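Local structure of pyrrolysyl-tRNA synthetase (Desulfitobacterium hafniense, 3DSQ) at residues B[17-22]-B[30-35]; B[68-71]-B[77-80]; B[102-107]-B[113-118]. The protein probably attaches pyrrolysine to its cognate tRNA at the expense of ATP, acting as a homodimeric class II aminoacyl-tRNA synthetase. One frame throughout, in Å; residues are numbered along the deposited sequence.

Contact 1: B[17-22]-B[30-35]; sequences VQYQRL and EQLEMG
Leu32 is the residue most deeply engaged here, and it meets two partners one turn apart on helix 16-24, Tyr19 and Leu22. The branches of Leu32 divide the work. CD2 comes over one face of the Tyr19 ring and also rests on the base of the neighbouring side chain, with Leu22 CB 3.7 Å from Leu32 CD2. CD1 runs out toward the phenol end, where Leu32 CD1 lies 4.1 Å from Tyr19 OH. Closer to the backbone, Tyr19 CE1 touches Leu32 CB at 3.8 Å, and the two side chains cross at about a right angle.

Tyr19 gets there because its ring carbon CG stands anti to the backbone N (chi1 -177°), which carries the ring along the flank of its helix and across to the other segment. The CE1 edge of the ring faces oxygen: the carbonyl Leu32 O sits in the ring plane, 3.8 Å from Tyr19 CE1. Glu33 OE2 approaches near that plane as well, its chain folded back by a bend at chi2 (-57°). Neither is a hydrogen bond; both would suit the slightly positive rim of an aromatic ring.

Trp14 packs on Tyr19 and Leu22 and donates its indole N-H to Gln31 O, tying the preceding loop to the short second helix. On another side, Arg21 forms a salt bridge to Glu50 of the long helix 39-68.

With two short helices running in roughly opposite directions and closing apolar side chains between them, and with Glu33 already leaving helical geometry, this is a small helical hairpin, packed near the N-terminus against helix 39-68.

Contact 2: B[68-71]-B[77-80]; sequences KHRP and EEKL
Arg70 and Glu78 form a salt bridge carried by one hydrogen bond, from Arg70 NH1 to Glu78 OE1 at 2.5 Å. That length is short for such a pair and should not be read too literally, but the N-H points well at the oxygen, with an N-H...O angle of 158°. The oxygen lies at the edge of the guanidinium, close to its plane, as a donated N-H requires. On the carboxylate side the nitrogen comes from above the plane, 58° out of it, and the two flat groups stand nearly perpendicular. This is therefore no two-pronged pairing; Arg70 NH2 stays 3.6 Å from Glu78 OE2, and no bond forms there.

How the groups reach each other is clear from their chains. Arg70 leaves the backbone with CG wedged between N and the carbonyl carbon (chi1 67°), then runs fully extended from CG to NE. Glu78 is extended too and comes across it from helix 72-85. Arg70 belongs to the short link in which His69, just past helix 39-68, has positive phi and Pro71 takes the N-cap position of the next helix. Arg70 also touches Glu75.

Further out, Glu78 OE2 has a salt bridge to Lys82 of the same chain, one turn on. The second subunit is close: His69 makes backbone hydrogen bonds to it, and Arg70 packs on its His85.

Two glutamates, Glu78 of each subunit, pack together across the dimer interface; Arg70 and Lys82 of the same chain, with a long, weak ion pair to Lys82 of the second subunit, probably offset that charge and favour the ionised glutamate.

Contact 3: B[102-107]-B[113-118]; sequences ALAKMT and PLFSQV
Leu103 and Leu114 reach toward each other tip to tip, each giving about 70 Å² to this apolar contact, and Phe115 adds about 50 Å². Leu103 CD1 comes up against CG and CD1 of Leu114 on the side away from CB; the 3.4 Å between Leu103 CD1 and Leu114 CG is tight and doubtful in detail. The same Leu103 CD1 also touches Phe115 CE1. Leu114 points this way because its CG sits between the backbone N and the carbonyl carbon (chi1 75°). Its two methyls also receive the Thr107 methyl, again end to end; the modelled gap of 3.2 Å between Thr107 CG2 and Leu114 CD2 is likewise tighter than normal carbon contact and doubtful, all the more as residues 108-111 next to Thr107 are not modelled. Phe115 slides past Leu103 in the opposite direction and presents its ring edge to the helix backbone, with Phe115 CZ 3.9 Å from Ala104 CA and 4.0 Å from Ala104 CB.

Polar bonds stay within each segment. A type I turn from Ala104 to Thr107 is closed by Thr107 N to Ala104 O at 3.1 Å. Thr107 OG1 adds a weak bond to the same carbonyl. In the other segment Pro113 O accepts from Ser116 N and from Ser116 OG, the latter bond modelled suspiciously short.

Bonds to the surroundings fix the two backbones: Lys105 O accepts from the Trp244 indole, Phe115 O from that of Trp120. Leu103 and Val118 both pack on Pro129.

Between the end of helix 100-104 and the loop leading to strand 125-127 the contact is thus apolar packing, with no crossing hydrogen bond and little demand for exact direction.

Overall arrangement
The three contacts follow one another along the chain without touching. Contact 1 belongs to the N-terminal helices, its centre about 25 Å from that of the chain; contacts 2 and 3 both fall in the class II core, on opposite sides of the chain's centre, their own centres about 32 Å apart. Helix 39-68 joins the first two, running from beside the hairpin of contact 1 to the link that holds Arg70; the nearest atoms of contact 1 and contact 2 are still about 18 Å apart. Contact 2 alone meets the second subunit. None includes the sodium-binding residues Ser163, Gln164 and Gln167, and the model holds no substrate to relate them to.

Contact 1: B[17-22]-B[30-35]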
ATOM      1  N   VAL B  17      27.288 -18.243   3.411  1.00 28.36           N
ATOM      2  CA  VAL B  17      26.152 -18.270   4.319  1.00 29.49           C
ATOM      3  C   VAL B  17      26.357 -17.388   5.567  1.00 29.62           C
ATOM      4  O   VAL B  17      25.407 -16.790   6.073  1.00 28.16           O
ATOM      5  CB  VAL B  17      25.819 -19.711   4.748  1.00 30.27           C
ATOM      6  CG1 VAL B  17      26.839 -20.218   5.754  1.00 31.86           C
ATOM      7  CG2 VAL B  17      24.412 -19.760   5.309  1.00 31.49           C
ATOM      8  N   GLN B  18      27.589 -17.315   6.059  1.00 28.95           N
ATOM      9  CA  GLN B  18      27.897 -16.482   7.223  1.00 29.31           C
ATOM     10  C   GLN B  18      27.791 -15.029   6.802  1.00 28.84           C
ATOM     11  O   GLN B  18      27.241 -14.193   7.523  1.00 28.51           O
ATOM     12  CB  GLN B  18      29.311 -16.754   7.715  1.00 25.76           C
ATOM     13  CG  GLN B  18      29.503 -18.138   8.255  1.00 25.84           C
ATOM     14  CD  GLN B  18      30.925 -18.379   8.667  1.00 24.26           C
ATOM     15  OE1 GLN B  18      31.856 -18.033   7.940  1.00 25.19           O
ATOM     16  NE2 GLN B  18      31.109 -18.977   9.838  1.00 24.83           N
ATOM     17  N   TYR B  19      28.320 -14.746   5.615  1.00 29.01           N
ATOM     18  CA  TYR B  19      28.288 -13.408   5.048  1.00 28.38           C
ATOM     19  C   TYR B  19      26.836 -12.928   4.894  1.00 28.67           C
ATOM     20  O   TYR B  19      26.497 -11.801   5.272  1.00 26.31           O
ATOM     21  CB  TYR B  19      28.986 -13.425   3.692  1.00 28.45           C
ATOM     22  CG  TYR B  19      29.101 -12.083   3.013  1.00 28.45           C
ATOM     23  CD1 TYR B  19      30.161 -11.216   3.299  1.00 31.64           C
ATOM     24  CD2 TYR B  19      28.152 -11.678   2.071  1.00 30.18           C
ATOM     25  CE1 TYR B  19      30.275  -9.976   2.656  1.00 32.10           C
ATOM     26  CE2 TYR B  19      28.255 -10.445   1.425  1.00 31.16           C
ATOM     27  CZ  TYR B  19      29.316  -9.603   1.719  1.00 33.21           C
ATOM     28  OH  TYR B  19      29.426  -8.401   1.056  1.00 37.39           O
ATOM     29  N   GLN B  20      25.980 -13.788   4.344  1.00 27.17           N
ATOM     30  CA  GLN B  20      24.577 -13.440   4.148  1.00 27.67           C
ATOM     31  C   GLN B  20      23.866 -13.179   5.477  1.00 26.39           C
ATOM     32  O   GLN B  20      23.038 -12.278   5.580  1.00 25.28           O
ATOM     33  CB  GLN B  20      23.830 -14.557   3.408  1.00 30.25           C
ATOM     34  CG  GLN B  20      22.363 -14.217   3.166  1.00 37.27           C
ATOM     35  CD  GLN B  20      21.550 -15.371   2.584  1.00 42.49           C
ATOM     36  OE1 GLN B  20      21.326 -16.394   3.244  1.00 43.95           O
ATOM     37  NE2 GLN B  20      21.099 -15.204   1.346  1.00 44.29           N
ATOM     38  N   ARG B  21      24.171 -13.998   6.474  1.00 24.35           N
ATOM     39  CA  ARG B  21      23.577 -13.865   7.795  1.00 27.39           C
ATOM     40  C   ARG B  21      23.964 -12.510   8.413  1.00 26.66           C
ATOM     41  O   ARG B  21      23.118 -11.775   8.917  1.00 27.76           O
ATOM     42  CB  ARG B  21      24.048 -15.030   8.681  1.00 26.08           C
ATOM     43  CG  ARG B  21      23.529 -15.010  10.119  1.00 29.53           C
ATOM     44  CD  ARG B  21      22.028 -14.811  10.185  1.00 30.14           C
ATOM     45  NE  ARG B  21      21.503 -15.026  11.531  1.00 32.80           N
ATOM     46  CZ  ARG B  21      20.232 -14.843  11.880  1.00 31.30           C
ATOM     47  NH1 ARG B  21      19.344 -14.434  10.983  1.00 33.19           N
ATOM     48  NH2 ARG B  21      19.849 -15.081  13.124  1.00 31.38           N
ATOM     49  N   LEU B  22      25.246 -12.182   8.351  1.00 26.87           N
ATOM     50  CA  LEU B  22      25.733 -10.925   8.891  1.00 27.96           C
ATOM     51  C   LEU B  22      25.090  -9.751   8.166  1.00 28.78           C
ATOM     52  O   LEU B  22      24.853  -8.694   8.763  1.00 25.09           O
ATOM     53  CB  LEU B  22      27.259 -10.859   8.775  1.00 28.09           C
ATOM     54  CG  LEU B  22      28.005 -11.919   9.600  1.00 30.63           C
ATOM     55  CD1 LEU B  22      29.499 -11.761   9.392  1.00 31.78           C
ATOM     56  CD2 LEU B  22      27.657 -11.790  11.091  1.00 33.23           C
ATOM     57  N   GLU B  30      32.890  -3.217   7.509  1.00 32.92           N
ATOM     58  CA  GLU B  30      34.169  -3.633   8.080  1.00 34.06           C
ATOM     59  C   GLU B  30      34.028  -5.061   8.587  1.00 32.48           C
ATOM     60  O   GLU B  30      34.874  -5.913   8.315  1.00 34.67           O
ATOM     61  CB  GLU B  30      34.592  -2.706   9.228  1.00 37.94           C
ATOM     62  CG  GLU B  30      36.035  -2.908   9.676  1.00 43.58           C
ATOM     63  CD  GLU B  30      36.485  -1.901  10.730  1.00 47.85           C
ATOM     64  OE1 GLU B  30      35.916  -1.902  11.842  1.00 49.47           O
ATOM     65  OE2 GLU B  30      37.409  -1.107  10.445  1.00 49.50           O
ATOM     66  N   GLN B  31      32.953  -5.329   9.319  1.00 31.83           N
ATOM     67  CA  GLN B  31      32.711  -6.672   9.826  1.00 31.89           C
ATOM     68  C   GLN B  31      32.569  -7.672   8.671  1.00 31.77           C
ATOM     69  O   GLN B  31      33.059  -8.794   8.750  1.00 30.71           O
ATOM     70  CB  GLN B  31      31.453  -6.690  10.685  1.00 33.71           C
ATOM     71  CG  GLN B  31      31.557  -5.834  11.950  1.00 36.11           C
ATOM     72  CD  GLN B  31      30.283  -5.863  12.777  1.00 35.69           C
ATOM     73  OE1 GLN B  31      29.201  -5.530  12.291  1.00 35.36           O
ATOM     74  NE2 GLN B  31      30.408  -6.264  14.034  1.00 34.95           N
ATOM     75  N   LEU B  32      31.917  -7.252   7.592  1.00 31.77           N
ATOM     76  CA  LEU B  32      31.717  -8.120   6.436  1.00 33.30           C
ATOM     77  C   LEU B  32      33.029  -8.478   5.750  1.00 36.01           C
ATOM     78  O   LEU B  32      33.133  -9.520   5.104  1.00 36.11           O
ATOM     79  CB  LEU B  32      30.780  -7.452   5.420  1.00 29.59           C
ATOM     80  CG  LEU B  32      29.311  -7.264   5.814  1.00 30.49           C
ATOM     81  CD1 LEU B  32      28.559  -6.637   4.653  1.00 29.45           C
ATOM     82  CD2 LEU B  32      28.678  -8.608   6.175  1.00 27.99           C
ATOM     83  N   GLU B  33      34.036  -7.624   5.904  1.00 38.83           N
ATOM     84  CA  GLU B  33      35.324  -7.851   5.257  1.00 41.07           C
ATOM     85  C   GLU B  33      36.413  -8.436   6.148  1.00 39.53           C
ATOM     86  O   GLU B  33      37.585  -8.408   5.792  1.00 40.66           O
ATOM     87  CB  GLU B  33      35.820  -6.540   4.635  1.00 44.63           C
ATOM     88  CG  GLU B  33      34.847  -5.953   3.624  1.00 49.88           C
ATOM     89  CD  GLU B  33      34.529  -6.924   2.495  1.00 54.41           C
ATOM     90  OE1 GLU B  33      35.426  -7.185   1.662  1.00 56.30           O
ATOM     91  OE2 GLU B  33      33.384  -7.433   2.444  1.00 56.03           O
ATOM     92  N   MET B  34      36.029  -8.985   7.294  1.00 40.34           N
ATOM     93  CA  MET B  34      37.002  -9.566   8.221  1.00 39.51           C
ATOM     94  C   MET B  34      37.573 -10.912   7.795  1.00 39.22           C
ATOM     95  O   MET B  34      36.858 -11.783   7.294  1.00 38.43           O
ATOM     96  CB  MET B  34      36.391  -9.707   9.610  1.00 39.24           C
ATOM     97  CG  MET B  34      36.205  -8.385  10.317  1.00 42.14           C
ATOM     98  SD  MET B  34      35.349  -8.608  11.853  1.00 43.39           S
ATOM     99  CE  MET B  34      36.708  -9.175  12.922  1.00 45.37           C
ATOM    100  N   GLY B  35      38.877 -11.057   8.004  1.00 37.31           N
ATOM    101  CA  GLY B  35      39.570 -12.285   7.676  1.00 37.45           C
ATOM    102  C   GLY B  35      40.153 -12.856   8.954  1.00 37.00           C
ATOM    103  O   GLY B  35      40.443 -12.117   9.901  1.00 36.43           O
TER

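Contact 2: B[68-71]-B[77-80]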
ATOM      1  N   LYS B  68       7.166   3.323  18.719  1.00 41.35           N
ATOM      2  CA  LYS B  68       6.628   3.661  17.407  1.00 40.18           C
ATOM      3  C   LYS B  68       5.301   3.010  17.007  1.00 37.38           C
ATOM      4  O   LYS B  68       4.412   3.686  16.507  1.00 37.61           O
ATOM      5  CB  LYS B  68       7.675   3.387  16.322  1.00 42.66           C
ATOM      6  CG  LYS B  68       8.933   4.236  16.445  1.00 42.86           C
ATOM      7  CD  LYS B  68       9.789   4.168  15.181  1.00 43.09           C
ATOM      8  CE  LYS B  68      10.231   2.740  14.859  1.00 42.80           C
ATOM      9  NZ  LYS B  68      10.975   2.699  13.569  1.00 38.80           N
ATOM     10  N   HIS B  69       5.166   1.709  17.222  1.00 36.31           N
ATOM     11  CA  HIS B  69       3.945   0.999  16.848  1.00 35.59           C
ATOM     12  C   HIS B  69       3.821   0.834  15.330  1.00 33.46           C
ATOM     13  O   HIS B  69       2.795   0.363  14.831  1.00 31.95           O
ATOM     14  CB  HIS B  69       2.714   1.723  17.396  1.00 37.93           C
ATOM     15  CG  HIS B  69       2.629   1.715  18.892  1.00 41.34           C
ATOM     16  ND1 HIS B  69       2.521   0.552  19.622  1.00 42.34           N
ATOM     17  CD2 HIS B  69       2.658   2.726  19.794  1.00 41.16           C
ATOM     18  CE1 HIS B  69       2.485   0.844  20.910  1.00 42.09           C
ATOM     19  NE2 HIS B  69       2.567   2.156  21.041  1.00 41.87           N
ATOM     20  N   ARG B  70       4.865   1.222  14.604  1.00 31.91           N
ATOM     21  CA  ARG B  70       4.883   1.083  13.152  1.00 33.01           C
ATOM     22  C   ARG B  70       6.300   1.128  12.607  1.00 31.93           C
ATOM     23  O   ARG B  70       7.148   1.884  13.093  1.00 31.31           O
ATOM     24  CB  ARG B  70       4.050   2.178  12.484  1.00 35.01           C
ATOM     25  CG  ARG B  70       4.613   3.565  12.647  1.00 36.52           C
ATOM     26  CD  ARG B  70       3.599   4.588  12.210  1.00 40.09           C
ATOM     27  NE  ARG B  70       4.094   5.952  12.343  1.00 40.77           N
ATOM     28  CZ  ARG B  70       3.384   7.027  12.024  1.00 42.03           C
ATOM     29  NH1 ARG B  70       2.148   6.884  11.564  1.00 42.20           N
ATOM     30  NH2 ARG B  70       3.912   8.238  12.142  1.00 40.75           N
ATOM     31  N   PRO B  71       6.576   0.313  11.573  1.00 31.09           N
ATOM     32  CA  PRO B  71       7.894   0.247  10.946  1.00 27.16           C
ATOM     33  C   PRO B  71       8.227   1.495  10.140  1.00 25.56           C
ATOM     34  O   PRO B  71       7.337   2.274   9.784  1.00 25.00           O
ATOM     35  CB  PRO B  71       7.798  -1.009  10.086  1.00 28.93           C
ATOM     36  CG  PRO B  71       6.366  -1.002   9.664  1.00 28.84           C
ATOM     37  CD  PRO B  71       5.651  -0.654  10.950  1.00 29.92           C
ATOM     38  N   GLU B  77       6.192   6.910   5.117  1.00 34.15           N
ATOM     39  CA  GLU B  77       5.044   7.177   4.259  1.00 35.27           C
ATOM     40  C   GLU B  77       4.138   8.287   4.785  1.00 35.96           C
ATOM     41  O   GLU B  77       3.725   9.173   4.031  1.00 32.80           O
ATOM     42  CB  GLU B  77       4.224   5.899   4.049  1.00 34.92           C
ATOM     43  CG  GLU B  77       4.755   5.009   2.942  1.00 36.54           C
ATOM     44  CD  GLU B  77       3.837   3.836   2.639  1.00 40.06           C
ATOM     45  OE1 GLU B  77       2.612   3.966   2.859  1.00 39.51           O
ATOM     46  OE2 GLU B  77       4.336   2.790   2.166  1.00 42.34           O
ATOM     47  N   GLU B  78       3.818   8.245   6.074  1.00 36.39           N
ATOM     48  CA  GLU B  78       2.963   9.277   6.632  1.00 38.88           C
ATOM     49  C   GLU B  78       3.711  10.610   6.656  1.00 37.43           C
ATOM     50  O   GLU B  78       3.133  11.662   6.383  1.00 37.08           O
ATOM     51  CB  GLU B  78       2.515   8.910   8.048  1.00 42.56           C
ATOM     52  CG  GLU B  78       1.442   9.858   8.587  1.00 47.93           C
ATOM     53  CD  GLU B  78       1.175   9.676  10.065  1.00 52.02           C
ATOM     54  OE1 GLU B  78       0.675   8.602  10.458  1.00 54.79           O
ATOM     55  OE2 GLU B  78       1.468  10.611  10.840  1.00 55.47           O
ATOM     56  N   LYS B  79       4.996  10.541   6.982  1.00 37.54           N
ATOM     57  CA  LYS B  79       5.877  11.706   7.058  1.00 39.02           C
ATOM     58  C   LYS B  79       5.953  12.466   5.737  1.00 37.49           C
ATOM     59  O   LYS B  79       5.850  13.691   5.703  1.00 35.30           O
ATOM     60  CB  LYS B  79       7.285  11.255   7.463  1.00 44.08           C
ATOM     61  CG  LYS B  79       8.356  12.352   7.481  1.00 48.93           C
ATOM     62  CD  LYS B  79       8.170  13.347   8.628  1.00 50.62           C
ATOM     63  CE  LYS B  79       9.246  14.431   8.582  1.00 51.92           C
ATOM     64  NZ  LYS B  79       9.119  15.438   9.678  1.00 55.12           N
ATOM     65  N   LEU B  80       6.138  11.730   4.647  1.00 35.88           N
ATOM     66  CA  LEU B  80       6.238  12.340   3.330  1.00 33.49           C
ATOM     67  C   LEU B  80       4.905  12.918   2.866  1.00 33.99           C
ATOM     68  O   LEU B  80       4.865  13.996   2.277  1.00 33.58           O
ATOM     69  CB  LEU B  80       6.747  11.314   2.310  1.00 33.26           C
ATOM     70  CG  LEU B  80       8.135  10.708   2.547  1.00 31.62           C
ATOM     71  CD1 LEU B  80       8.459   9.715   1.430  1.00 31.66           C
ATOM     72  CD2 LEU B  80       9.182  11.805   2.588  1.00 34.72           C
TER

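Contact 3: B[102-107]-B[113-118]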
ATOM      1  N   ALA B 102      -2.126   1.134 -21.582  1.00 38.32           N
ATOM      2  CA  ALA B 102      -1.563   2.193 -20.755  1.00 37.95           C
ATOM      3  C   ALA B 102      -0.057   2.018 -20.745  1.00 38.15           C
ATOM      4  O   ALA B 102       0.697   2.959 -20.979  1.00 38.38           O
ATOM      5  CB  ALA B 102      -2.110   2.103 -19.344  1.00 36.69           C
ATOM      6  N   LEU B 103       0.371   0.788 -20.498  1.00 39.25           N
ATOM      7  CA  LEU B 103       1.785   0.468 -20.439  1.00 41.13           C
ATOM      8  C   LEU B 103       2.490   0.810 -21.755  1.00 41.45           C
ATOM      9  O   LEU B 103       3.586   1.378 -21.756  1.00 40.51           O
ATOM     10  CB  LEU B 103       1.951  -1.016 -20.093  1.00 42.03           C
ATOM     11  CG  LEU B 103       3.247  -1.493 -19.426  1.00 43.46           C
ATOM     12  CD1 LEU B 103       4.284  -1.787 -20.474  1.00 45.40           C
ATOM     13  CD2 LEU B 103       3.747  -0.449 -18.437  1.00 42.94           C
ATOM     14  N   ALA B 104       1.852   0.476 -22.872  1.00 41.08           N
ATOM     15  CA  ALA B 104       2.422   0.749 -24.190  1.00 42.68           C
ATOM     16  C   ALA B 104       2.710   2.237 -24.396  1.00 42.23           C
ATOM     17  O   ALA B 104       3.748   2.603 -24.940  1.00 43.20           O
ATOM     18  CB  ALA B 104       1.477   0.237 -25.285  1.00 41.85           C
ATOM     19  N   LYS B 105       1.794   3.091 -23.949  1.00 42.31           N
ATOM     20  CA  LYS B 105       1.947   4.539 -24.086  1.00 41.91           C
ATOM     21  C   LYS B 105       3.139   5.094 -23.315  1.00 41.72           C
ATOM     22  O   LYS B 105       3.435   6.282 -23.401  1.00 41.41           O
ATOM     23  CB  LYS B 105       0.690   5.253 -23.593  1.00 41.83           C
ATOM     24  CG  LYS B 105      -0.602   4.823 -24.256  1.00 44.36           C
ATOM     25  CD  LYS B 105      -1.763   5.608 -23.667  1.00 44.82           C
ATOM     26  CE  LYS B 105      -3.098   5.163 -24.219  1.00 46.27           C
ATOM     27  NZ  LYS B 105      -4.203   5.901 -23.553  1.00 47.51           N
ATOM     28  N   MET B 106       3.813   4.240 -22.554  1.00 41.77           N
ATOM     29  CA  MET B 106       4.955   4.666 -21.759  1.00 42.60           C
ATOM     30  C   MET B 106       6.298   4.517 -22.462  1.00 45.00           C
ATOM     31  O   MET B 106       7.337   4.882 -21.903  1.00 44.08           O
ATOM     32  CB  MET B 106       4.977   3.896 -20.438  1.00 40.91           C
ATOM     33  CG  MET B 106       3.911   4.351 -19.458  1.00 38.03           C
ATOM     34  SD  MET B 106       4.120   6.104 -19.042  1.00 39.02           S
ATOM     35  CE  MET B 106       2.538   6.635 -19.009  1.00 35.88           C
ATOM     36  N   THR B 107       6.282   3.978 -23.679  1.00 46.31           N
ATOM     37  CA  THR B 107       7.512   3.794 -24.449  1.00 47.88           C
ATOM     38  C   THR B 107       7.362   4.255 -25.893  1.00 47.84           C
ATOM     39  O   THR B 107       6.923   5.374 -26.156  1.00 51.08           O
ATOM     40  CB  THR B 107       7.930   2.328 -24.478  1.00 47.94           C
ATOM     41  OG1 THR B 107       6.894   1.550 -25.090  1.00 47.40           O
ATOM     42  CG2 THR B 107       8.184   1.834 -23.075  1.00 48.92           C
ATOM     43  N   PRO B 113      10.999  -3.504 -24.257  1.00 66.40           N
ATOM     44  CA  PRO B 113      11.586  -4.200 -23.105  1.00 64.91           C
ATOM     45  C   PRO B 113      10.869  -4.134 -21.755  1.00 63.04           C
ATOM     46  O   PRO B 113      10.983  -5.063 -20.956  1.00 62.27           O
ATOM     47  CB  PRO B 113      13.007  -3.621 -23.034  1.00 65.16           C
ATOM     48  CG  PRO B 113      12.875  -2.286 -23.695  1.00 65.34           C
ATOM     49  CD  PRO B 113      12.004  -2.621 -24.871  1.00 65.86           C
ATOM     50  N   LEU B 114      10.140  -3.054 -21.486  1.00 60.95           N
ATOM     51  CA  LEU B 114       9.444  -2.950 -20.206  1.00 58.99           C
ATOM     52  C   LEU B 114       8.350  -4.005 -20.104  1.00 56.96           C
ATOM     53  O   LEU B 114       7.907  -4.343 -19.007  1.00 57.57           O
ATOM     54  CB  LEU B 114       8.837  -1.557 -20.018  1.00 59.70           C
ATOM     55  CG  LEU B 114       7.574  -1.217 -20.809  1.00 60.86           C
ATOM     56  CD1 LEU B 114       7.079   0.162 -20.393  1.00 60.52           C
ATOM     57  CD2 LEU B 114       7.866  -1.264 -22.306  1.00 61.95           C
ATOM     58  N   PHE B 115       7.921  -4.520 -21.254  1.00 54.34           N
ATOM     59  CA  PHE B 115       6.889  -5.548 -21.310  1.00 51.40           C
ATOM     60  C   PHE B 115       7.412  -6.850 -20.716  1.00 49.79           C
ATOM     61  O   PHE B 115       6.647  -7.660 -20.184  1.00 47.81           O
ATOM     62  CB  PHE B 115       6.454  -5.787 -22.762  1.00 53.31           C
ATOM     63  CG  PHE B 115       5.446  -4.793 -23.269  1.00 55.12           C
ATOM     64  CD1 PHE B 115       5.657  -3.425 -23.121  1.00 57.01           C
ATOM     65  CD2 PHE B 115       4.280  -5.225 -23.894  1.00 56.09           C
ATOM     66  CE1 PHE B 115       4.719  -2.502 -23.585  1.00 57.93           C
ATOM     67  CE2 PHE B 115       3.339  -4.312 -24.359  1.00 57.04           C
ATOM     68  CZ  PHE B 115       3.559  -2.948 -24.205  1.00 57.86           C
ATOM     69  N   SER B 116       8.723  -7.045 -20.807  1.00 47.76           N
ATOM     70  CA  SER B 116       9.339  -8.248 -20.273  1.00 46.11           C
ATOM     71  C   SER B 116       9.709  -8.066 -18.803  1.00 45.48           C
ATOM     72  O   SER B 116      10.113  -9.017 -18.134  1.00 45.28           O
ATOM     73  CB  SER B 116      10.588  -8.603 -21.083  1.00 46.90           C
ATOM     74  OG  SER B 116      11.521  -7.537 -21.087  1.00 46.73           O
ATOM     75  N   GLN B 117       9.563  -6.848 -18.297  1.00 42.68           N
ATOM     76  CA  GLN B 117       9.902  -6.586 -16.907  1.00 42.12           C
ATOM     77  C   GLN B 117       8.712  -6.443 -15.976  1.00 39.21           C
ATOM     78  O   GLN B 117       8.882  -6.160 -14.790  1.00 39.15           O
ATOM     79  CB  GLN B 117      10.788  -5.343 -16.805  1.00 43.70           C
ATOM     80  CG  GLN B 117      12.240  -5.624 -17.168  1.00 48.02           C
ATOM     81  CD  GLN B 117      13.151  -4.450 -16.887  1.00 50.58           C
ATOM     82  OE1 GLN B 117      13.077  -3.835 -15.818  1.00 51.98           O
ATOM     83  NE2 GLN B 117      14.028  -4.138 -17.837  1.00 50.07           N
ATOM     84  N   VAL B 118       7.508  -6.646 -16.499  1.00 35.98           N
ATOM     85  CA  VAL B 118       6.320  -6.526 -15.672  1.00 33.52           C
ATOM     86  C   VAL B 118       5.651  -7.862 -15.411  1.00 32.74           C
ATOM     87  O   VAL B 118       5.769  -8.805 -16.203  1.00 32.71           O
ATOM     88  CB  VAL B 118       5.262  -5.591 -16.312  1.00 33.94           C
ATOM     89  CG1 VAL B 118       5.905  -4.273 -16.730  1.00 34.47           C
ATOM     90  CG2 VAL B 118       4.593  -6.282 -17.483  1.00 33.35           C
TER